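Local coordinates for protein haloacid dehalogenase-like hydrolase (PDB 3PGV) that probably acts as a magnesium-dependent phosphatase of the Cof family within the haloacid dehalogenase-like superfamily, at residues A[87-92]-A[96-101]; A[83-88]-A[202-207]; A[182-187]-A[191-196]. One frame throughout, in Å; residues are numbered along the deposited sequence.

Contact 1 (A[87-92]-A[96-101]); sequences ARVHDS and QIFAHN. With EDO (1,2-ethanediol), chain K.
A beta hairpin at one margin of the eight-stranded sheet of the hydrolase core pairs Arg88 with Ala99 and His90 with Gln96, with 96-99 as the outermost strand. The two strands run antiparallel, 4.5 Å apart at their axes. Firm backbone bonds stand near either end: His100 N donates a hydrogen bond to Ala87 O (2.7 Å), and Ile97 N reaches Val89 O (2.7 Å). Between them Val89 N to Phe98 O is long and weak. Along its other edge strand 88-90 pairs with strand 80-83, where Ala87 and Arg88 together stand opposite the single residue Thr83, a classic beta bulge.

The face bearing Val89 and Phe98 is apolar. Phe98 CG sits between its own N and carbonyl carbon (chi1 66°), which swings the ring back over the neighbouring strand; Val89 CB lies over one face of it, a CH-pi contact, and Val89 CG2 presses on Phe98 CZ at 3.3 Å. A branched valine and a flat ring suit this side because helix 210-220 covers it, through Val217, Ala216 and Met220.

The side bearing Arg88, His90, Gln96 and Ala99 is more polar. Gln96 CA rests over one face of the His90 ring, 4.0 Å from its centroid, while that ring also stacks with Tyr65. Arg88 is long enough to travel along the hairpin: its chain bends at chi2 (-74°) and lays the guanidinium beside Ala99, whose methyl is small enough to lie against part of one guanidinium face. The guanidinium edge then meets the Asn101 amide, the two planes 65° apart. Asn101 OD1 takes a short bond from Arg88 NH1 (2.6 Å) and a weak second one from Arg88 NH2 (3.1 Å).

Contact 2 (A[83-88]-A[202-207]); sequences TSNGAR and EVMAGG
Asn85 CG stands anti to its carbonyl carbon (chi1 -65°), which carries the amide across to strand 200-205, where Met204, a selenomethionine, folds back on itself at chi2 (69°) and again at chi3 to bring its selenium and methyl up beside that amide. Glu202, by contrast, stays extended beyond CG, and its carboxylate arrives at the same amide nitrogen from a different direction.

Asn85 ND2 is thus met by two different partners. Glu202 OE1 lies 2.6 Å from Asn85 ND2, but the N-H points well off the line (119° at the hydrogen), so this hydrogen bond is weak despite the short distance. Met204 SE packs 3.5 Å from Asn85 ND2, and Met204 CE touches Asn85 CB at 3.9 Å, the flexible selenoether running across the asparagine at about a right angle. Nearer its backbone, Met204 CG lies 3.6 Å from Ser84 O. A long, unbranched, pliable side chain suits the position, since it can fill against both the loop backbone and the amide.

Stronger partners set the polar ends. Asn85 OD1 is hydrogen-bonded to Asn236, while Glu202 OE1 forms a salt bridge with Lys165 and Glu202 OE2 bonds to Ser196; Lys165 probably favours a charged carboxylate here.

The loop turns through left-handed backbone angles at Ser84, Asn85 and Gly86. Asparagine tolerates them comparatively well, and Gly86 has no CB to run into the carbonyl O of Asn85. Gly86 N bonds to Thr83 O (3.0 Å), tightening the turn.

The side chain of Asn85 is about 8 Å from the calcium ion and about 5 Å from a bound HEPES molecule. The arrangement is consistent with the cleft between core and cap in Cof-type hydrolases, where a core loop after strand 80-83 meets a cap strand.

Contact 3 (A[182-187]-A[191-196]); sequences AMNARW and VNVSFS
Met183, a selenomethionine, begins the contact in the last turns of helix 173-187, which packs on the six-stranded cap sheet and then turns back into its edge strand 191-195; over these segments helix and strand run antiparallel, with axes 8.9 Å apart. Met183 turns its methyl inward by a bend at chi3 (-59°), and Met183 CE meets Val193 CG1 at 3.8 Å, with Leu201 and Val203 of the next strand close by. Being unbranched, it can reach across to the strand, whose helix-facing side is lined by branched valines.

Asn184 sits at the margin, where an amide suits the backbone of an edge strand. Asn184 ND2 donates to one water (2.8 Å), which in turn donates a hydrogen bond to Val193 O (2.9 Å), bridging helix and strand; a second water accepts from Val193 N, with Asn184 OD1 nearby. Asn184 OD1 also lies 3.3 Å from Val193 CG2.

At the helix end Trp187 leans toward Ile106 and Asp109 of helix 104-110, while its indole carries Arg186 CG over one face. What it offers the strand is mainly its stem: Trp187 CB rests on Val191 CG2 at 3.7 Å.

Contacts 1 and 2 start from the same piece of chain, share Ala87 and Arg88 and have centres 10 Å apart; they also touch, Phe98 CE1 lying 3.4 Å from Gly86 O and Asn101 O 3.3 Å from Ala205 CB of the cap strand. Contact 1 belongs to the edge of the eight-stranded core sheet, contact 3 to the edge of the six-stranded cap sheet. Contact 3 falls within the loop that contact 2 closes, their centres 12 Å apart, and its strand 191-195 pairs with strand 200-205 of contact 2. Contacts 1 and 3, about 22 Å apart at their centres, do not touch; contact 2 touches both and lies between core and cap, near the probable active site.

Contact 1 (A[87-92]-A[96-101])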
loop_
_atom_site.group_PDB
_atom_site.type_symbol
_atom_site.label_atom_id
_atom_site.label_comp_id
_atom_site.label_asym_id
_atom_site.label_seq_id
_atom_site.Cartn_x
_atom_site.Cartn_y
_atom_site.Cartn_z
ATOM N N ALA A 87 6.281 -2.147 4.298
ATOM C CA ALA A 87 7.600 -2.781 4.414
ATOM C C ALA A 87 8.712 -1.733 4.354
ATOM O O ALA A 87 9.806 -1.970 4.852
ATOM C CB ALA A 87 7.785 -3.816 3.320
ATOM N N ARG A 88 8.409 -0.543 3.783
ATOM C CA ARG A 88 9.373 0.542 3.670
ATOM C C ARG A 88 8.754 1.865 4.124
ATOM O O ARG A 88 7.574 2.120 3.875
ATOM C CB ARG A 88 9.853 0.696 2.197
ATOM C CG ARG A 88 10.602 -0.512 1.610
ATOM C CD ARG A 88 11.995 -0.636 2.162
ATOM N NE ARG A 88 12.805 -1.606 1.416
ATOM C CZ ARG A 88 12.817 -2.914 1.664
ATOM N NH1 ARG A 88 12.020 -3.427 2.596
ATOM N NH2 ARG A 88 13.600 -3.722 0.962
ATOM N N VAL A 89 9.568 2.733 4.714
ATOM C CA VAL A 89 9.197 4.116 4.993
ATOM C C VAL A 89 10.350 5.029 4.572
ATOM O O VAL A 89 11.515 4.720 4.843
ATOM C CB VAL A 89 8.764 4.359 6.473
ATOM C CG1 VAL A 89 8.850 5.837 6.839
ATOM C CG2 VAL A 89 7.363 3.830 6.726
ATOM N N HIS A 90 10.034 6.099 3.837
ATOM C CA HIS A 90 11.011 7.103 3.449
ATOM C C HIS A 90 10.570 8.437 3.970
ATOM O O HIS A 90 9.374 8.701 4.032
ATOM C CB HIS A 90 11.144 7.170 1.926
ATOM C CG HIS A 90 11.877 6.018 1.319
ATOM N ND1 HIS A 90 11.288 4.773 1.200
ATOM C CD2 HIS A 90 13.074 5.996 0.681
ATOM C CE1 HIS A 90 12.161 4.018 0.548
ATOM N NE2 HIS A 90 13.252 4.709 0.215
ATOM N N ASP A 91 11.517 9.298 4.334
ATOM C CA ASP A 91 11.179 10.660 4.720
ATOM C C ASP A 91 11.049 11.528 3.458
ATOM O O ASP A 91 11.253 11.027 2.348
ATOM C CB ASP A 91 12.220 11.246 5.717
ATOM C CG ASP A 91 13.645 11.385 5.180
ATOM O OD1 ASP A 91 13.826 11.327 3.938
ATOM O OD2 ASP A 91 14.561 11.644 5.992
ATOM N N SER A 92 10.741 12.830 3.625
ATOM C CA SER A 92 10.563 13.753 2.492
ATOM C C SER A 92 11.830 13.938 1.633
ATOM O O SER A 92 11.728 14.403 0.502
ATOM C CB SER A 92 10.045 15.098 2.974
ATOM O OG SER A 92 10.838 15.601 4.034
ATOM N N GLN A 96 15.579 6.236 3.360
ATOM C CA GLN A 96 14.849 5.079 3.833
ATOM C C GLN A 96 14.990 4.981 5.347
ATOM O O GLN A 96 16.093 4.758 5.846
ATOM C CB GLN A 96 15.380 3.804 3.164
ATOM C CG GLN A 96 14.576 2.557 3.524
ATOM C CD GLN A 96 15.189 1.323 2.927
ATOM O OE1 GLN A 96 14.924 0.961 1.785
ATOM N NE2 GLN A 96 16.036 0.669 3.674
ATOM N N ILE A 97 13.884 5.208 6.088
ATOM C CA ILE A 97 13.908 5.132 7.551
ATOM C C ILE A 97 14.009 3.681 8.013
ATOM O O ILE A 97 14.838 3.367 8.868
ATOM C CB ILE A 97 12.705 5.870 8.183
ATOM C CG1 ILE A 97 12.674 7.377 7.751
ATOM C CG2 ILE A 97 12.705 5.711 9.728
ATOM C CD1 ILE A 97 14.005 8.171 7.981
ATOM N N PHE A 98 13.190 2.785 7.424
ATOM C CA PHE A 98 13.259 1.369 7.750
ATOM C C PHE A 98 12.903 0.468 6.578
ATOM O O PHE A 98 12.270 0.900 5.630
ATOM C CB PHE A 98 12.413 1.021 9.006
ATOM C CG PHE A 98 10.910 1.183 8.869
ATOM C CD1 PHE A 98 10.168 0.309 8.072
ATOM C CD2 PHE A 98 10.216 2.073 9.680
ATOM C CE1 PHE A 98 8.770 0.394 8.016
ATOM C CE2 PHE A 98 8.822 2.147 9.635
ATOM C CZ PHE A 98 8.107 1.313 8.791
ATOM N N ALA A 99 13.343 -0.785 6.649
ATOM C CA ALA A 99 13.042 -1.812 5.676
ATOM C C ALA A 99 12.697 -3.078 6.440
ATOM O O ALA A 99 13.568 -3.659 7.104
ATOM C CB ALA A 99 14.247 -2.052 4.776
ATOM N N HIS A 100 11.415 -3.416 6.486
ATOM C CA HIS A 100 10.962 -4.600 7.199
ATOM C C HIS A 100 10.617 -5.702 6.217
ATOM O O HIS A 100 9.573 -5.664 5.575
ATOM C CB HIS A 100 9.795 -4.267 8.134
ATOM C CG HIS A 100 10.160 -3.294 9.217
ATOM N ND1 HIS A 100 9.203 -2.486 9.815
ATOM C CD2 HIS A 100 11.376 -2.989 9.739
ATOM C CE1 HIS A 100 9.853 -1.773 10.724
ATOM N NE2 HIS A 100 11.162 -2.050 10.723
ATOM N N ASN A 101 11.551 -6.623 6.023
ATOM C CA ASN A 101 11.462 -7.637 4.987
ATOM C C ASN A 101 10.884 -8.947 5.463
ATOM O O ASN A 101 10.779 -9.184 6.659
ATOM C CB ASN A 101 12.852 -7.856 4.355
ATOM C CG ASN A 101 13.394 -6.634 3.697
ATOM O OD1 ASN A 101 12.693 -5.931 2.974
ATOM N ND2 ASN A 101 14.657 -6.359 3.921
HETATM C C1 EDO K . 8.357 14.561 6.418
HETATM O O1 EDO K . 9.468 13.691 6.649
HETATM C C2 EDO K . 8.559 15.869 7.176
HETATM O O2 EDO K . 7.597 16.838 6.728
#

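Contact 2 (A[83-88]-A[202-207])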
loop_
_atom_site.group_PDB
_atom_site.type_symbol
_atom_site.label_atom_id
_atom_site.label_comp_id
_atom_site.label_asym_id
_atom_site.label_seq_id
_atom_site.Cartn_x
_atom_site.Cartn_y
_atom_site.Cartn_z
ATOM N N THR A 83 5.670 2.686 1.526
ATOM C CA THR A 83 5.568 1.891 0.291
ATOM C C THR A 83 5.630 0.385 0.590
ATOM O O THR A 83 5.827 -0.002 1.743
ATOM C CB THR A 83 6.612 2.329 -0.735
ATOM O OG1 THR A 83 7.923 2.125 -0.196
ATOM C CG2 THR A 83 6.421 3.781 -1.189
ATOM N N SER A 84 5.406 -0.459 -0.441
ATOM C CA SER A 84 5.362 -1.931 -0.301
ATOM C C SER A 84 4.495 -2.369 0.903
ATOM O O SER A 84 4.858 -3.293 1.638
ATOM C CB SER A 84 6.771 -2.520 -0.213
ATOM O OG SER A 84 7.464 -2.402 -1.446
ATOM N N ASN A 85 3.338 -1.681 1.091
ATOM C CA ASN A 85 2.348 -1.970 2.141
ATOM C C ASN A 85 2.926 -1.920 3.539
ATOM O O ASN A 85 2.548 -2.714 4.384
ATOM C CB ASN A 85 1.654 -3.304 1.883
ATOM C CG ASN A 85 0.836 -3.309 0.636
ATOM O OD1 ASN A 85 -0.060 -2.490 0.455
ATOM N ND2 ASN A 85 1.062 -4.285 -0.207
ATOM N N GLY A 86 3.826 -0.968 3.782
ATOM C CA GLY A 86 4.416 -0.776 5.106
ATOM C C GLY A 86 5.770 -1.423 5.307
ATOM O O GLY A 86 6.359 -1.278 6.370
ATOM N N ALA A 87 6.281 -2.147 4.298
ATOM C CA ALA A 87 7.600 -2.781 4.414
ATOM C C ALA A 87 8.712 -1.733 4.354
ATOM O O ALA A 87 9.806 -1.970 4.852
ATOM C CB ALA A 87 7.785 -3.816 3.320
ATOM N N ARG A 88 8.409 -0.543 3.783
ATOM C CA ARG A 88 9.373 0.542 3.670
ATOM C C ARG A 88 8.754 1.865 4.124
ATOM O O ARG A 88 7.574 2.120 3.875
ATOM C CB ARG A 88 9.853 0.696 2.197
ATOM C CG ARG A 88 10.602 -0.512 1.610
ATOM C CD ARG A 88 11.995 -0.636 2.162
ATOM N NE ARG A 88 12.805 -1.606 1.416
ATOM C CZ ARG A 88 12.817 -2.914 1.664
ATOM N NH1 ARG A 88 12.020 -3.427 2.596
ATOM N NH2 ARG A 88 13.600 -3.722 0.962
ATOM N N GLU A 202 -1.032 -10.230 -2.254
ATOM C CA GLU A 202 0.275 -9.798 -1.756
ATOM C C GLU A 202 0.658 -10.410 -0.435
ATOM O O GLU A 202 -0.211 -10.678 0.414
ATOM C CB GLU A 202 0.341 -8.267 -1.678
ATOM C CG GLU A 202 -0.243 -7.599 -2.915
ATOM C CD GLU A 202 0.142 -6.156 -3.133
ATOM O OE1 GLU A 202 1.043 -5.662 -2.420
ATOM O OE2 GLU A 202 -0.364 -5.562 -4.104
ATOM N N VAL A 203 1.982 -10.622 -0.233
ATOM C CA VAL A 203 2.499 -11.185 1.014
ATOM C C VAL A 203 3.618 -10.334 1.546
ATOM O O VAL A 203 4.627 -10.144 0.867
ATOM C CB VAL A 203 2.936 -12.682 0.875
ATOM C CG1 VAL A 203 3.302 -13.267 2.238
ATOM C CG2 VAL A 203 1.846 -13.516 0.209
HETATM N N MSE A 204 3.444 -9.812 2.764
HETATM C CA MSE A 204 4.473 -9.063 3.478
HETATM C C MSE A 204 4.814 -9.822 4.760
HETATM O O MSE A 204 4.111 -10.771 5.118
HETATM C CB MSE A 204 3.972 -7.636 3.832
HETATM C CG MSE A 204 3.975 -6.660 2.658
HETATM SE SE MSE A 204 2.654 -7.062 1.290
HETATM C CE MSE A 204 0.979 -7.098 2.402
ATOM N N ALA A 205 5.878 -9.400 5.471
ATOM C CA ALA A 205 6.256 -10.040 6.752
ATOM C C ALA A 205 5.174 -9.812 7.768
ATOM O O ALA A 205 4.450 -8.817 7.681
ATOM C CB ALA A 205 7.568 -9.456 7.261
ATOM N N GLY A 206 5.047 -10.730 8.722
ATOM C CA GLY A 206 4.103 -10.572 9.815
ATOM C C GLY A 206 4.424 -9.340 10.628
ATOM O O GLY A 206 5.598 -9.073 10.922
ATOM N N GLY A 207 3.410 -8.542 10.900
ATOM C CA GLY A 207 3.591 -7.290 11.612
ATOM C C GLY A 207 3.847 -6.127 10.675
ATOM O O GLY A 207 4.026 -4.995 11.117
#

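Contact 3 (A[182-187]-A[191-196])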
loop_
_atom_site.group_PDB
_atom_site.type_symbol
_atom_site.label_atom_id
_atom_site.label_comp_id
_atom_site.label_asym_id
_atom_site.label_seq_id
_atom_site.Cartn_x
_atom_site.Cartn_y
_atom_site.Cartn_z
ATOM N N ALA A 182 -4.286 -21.062 2.022
ATOM C CA ALA A 182 -3.187 -22.010 2.252
ATOM C C ALA A 182 -1.971 -21.329 2.877
ATOM O O ALA A 182 -1.342 -21.897 3.766
ATOM C CB ALA A 182 -2.797 -22.689 0.948
HETATM N N MSE A 183 -1.660 -20.088 2.439
HETATM C CA MSE A 183 -0.508 -19.358 2.954
HETATM C C MSE A 183 -0.728 -18.887 4.368
HETATM O O MSE A 183 0.156 -19.049 5.195
HETATM C CB MSE A 183 -0.121 -18.202 2.019
HETATM C CG MSE A 183 0.357 -18.688 0.637
HETATM SE SE MSE A 183 1.026 -17.276 -0.479
HETATM C CE MSE A 183 -0.568 -16.146 -0.534
ATOM N N ASN A 184 -1.958 -18.399 4.688
ATOM C CA ASN A 184 -2.311 -18.020 6.071
ATOM C C ASN A 184 -2.219 -19.209 7.010
ATOM O O ASN A 184 -1.652 -19.092 8.100
ATOM C CB ASN A 184 -3.718 -17.366 6.142
ATOM C CG ASN A 184 -3.730 -15.918 5.667
ATOM O OD1 ASN A 184 -2.744 -15.177 5.817
ATOM N ND2 ASN A 184 -4.879 -15.449 5.177
ATOM N N ALA A 185 -2.699 -20.374 6.569
ATOM C CA ALA A 185 -2.626 -21.587 7.397
ATOM C C ALA A 185 -1.172 -22.069 7.538
ATOM O O ALA A 185 -0.794 -22.576 8.590
ATOM C CB ALA A 185 -3.496 -22.691 6.795
ATOM N N ARG A 186 -0.362 -21.902 6.473
ATOM C CA ARG A 186 1.030 -22.350 6.453
ATOM C C ARG A 186 1.946 -21.540 7.392
ATOM O O ARG A 186 2.770 -22.129 8.091
ATOM C CB ARG A 186 1.575 -22.337 5.016
ATOM C CG ARG A 186 3.019 -22.781 4.902
ATOM C CD ARG A 186 3.416 -22.987 3.467
ATOM N NE ARG A 186 4.830 -23.324 3.371
ATOM C CZ ARG A 186 5.393 -23.856 2.297
ATOM N NH1 ARG A 186 4.659 -24.147 1.231
ATOM N NH2 ARG A 186 6.689 -24.129 2.288
ATOM N N TRP A 187 1.770 -20.203 7.443
ATOM C CA TRP A 187 2.698 -19.338 8.173
ATOM C C TRP A 187 2.137 -18.554 9.359
ATOM O O TRP A 187 2.922 -18.086 10.202
ATOM C CB TRP A 187 3.444 -18.420 7.211
ATOM C CG TRP A 187 4.398 -19.159 6.324
ATOM C CD1 TRP A 187 5.515 -19.846 6.710
ATOM C CD2 TRP A 187 4.364 -19.220 4.893
ATOM N NE1 TRP A 187 6.166 -20.351 5.608
ATOM C CE2 TRP A 187 5.503 -19.950 4.476
ATOM C CE3 TRP A 187 3.495 -18.700 3.913
ATOM C CZ2 TRP A 187 5.777 -20.206 3.130
ATOM C CZ3 TRP A 187 3.768 -18.951 2.576
ATOM C CH2 TRP A 187 4.882 -19.718 2.195
ATOM N N VAL A 191 3.426 -14.037 8.433
ATOM C CA VAL A 191 3.122 -13.325 7.182
ATOM C C VAL A 191 1.912 -12.421 7.347
ATOM O O VAL A 191 1.051 -12.672 8.195
ATOM C CB VAL A 191 2.918 -14.298 5.953
ATOM C CG1 VAL A 191 4.208 -15.015 5.583
ATOM C CG2 VAL A 191 1.777 -15.303 6.210
ATOM N N ASN A 192 1.827 -11.395 6.510
ATOM C CA ASN A 192 0.628 -10.629 6.325
ATOM C C ASN A 192 0.197 -10.820 4.872
ATOM O O ASN A 192 0.890 -10.354 3.948
ATOM C CB ASN A 192 0.840 -9.146 6.626
ATOM C CG ASN A 192 -0.370 -8.287 6.231
ATOM O OD1 ASN A 192 -1.521 -8.763 6.165
ATOM N ND2 ASN A 192 -0.132 -7.025 5.925
ATOM N N VAL A 193 -0.875 -11.602 4.659
ATOM C CA VAL A 193 -1.396 -11.852 3.326
ATOM C C VAL A 193 -2.562 -10.904 3.054
ATOM O O VAL A 193 -3.526 -10.876 3.820
ATOM C CB VAL A 193 -1.794 -13.346 3.142
ATOM C CG1 VAL A 193 -2.318 -13.606 1.732
ATOM C CG2 VAL A 193 -0.621 -14.263 3.453
ATOM N N SER A 194 -2.461 -10.098 1.992
ATOM C CA SER A 194 -3.544 -9.176 1.627
ATOM C C SER A 194 -3.727 -9.069 0.138
ATOM O O SER A 194 -2.745 -8.910 -0.593
ATOM C CB SER A 194 -3.283 -7.782 2.200
ATOM O OG SER A 194 -3.342 -7.767 3.615
ATOM N N PHE A 195 -4.995 -9.007 -0.318
ATOM C CA PHE A 195 -5.284 -8.615 -1.696
ATOM C C PHE A 195 -5.131 -7.092 -1.800
ATOM O O PHE A 195 -5.438 -6.386 -0.847
ATOM C CB PHE A 195 -6.732 -8.991 -2.083
ATOM C CG PHE A 195 -6.939 -10.420 -2.518
ATOM C CD1 PHE A 195 -6.759 -10.794 -3.846
ATOM C CD2 PHE A 195 -7.416 -11.371 -1.626
ATOM C CE1 PHE A 195 -6.991 -12.097 -4.253
ATOM C CE2 PHE A 195 -7.645 -12.675 -2.036
ATOM C CZ PHE A 195 -7.431 -13.033 -3.345
ATOM N N SER A 196 -4.689 -6.590 -2.943
ATOM C CA SER A 196 -4.762 -5.160 -3.232
ATOM C C SER A 196 -5.926 -4.986 -4.220
ATOM O O SER A 196 -7.043 -4.692 -3.791
ATOM C CB SER A 196 -3.439 -4.644 -3.809
ATOM O OG SER A 196 -3.003 -5.418 -4.911
HETATM O O HOH W 1 -5.626 -12.853 4.288
HETATM O O HOH W 2 -3.028 -12.218 6.852
#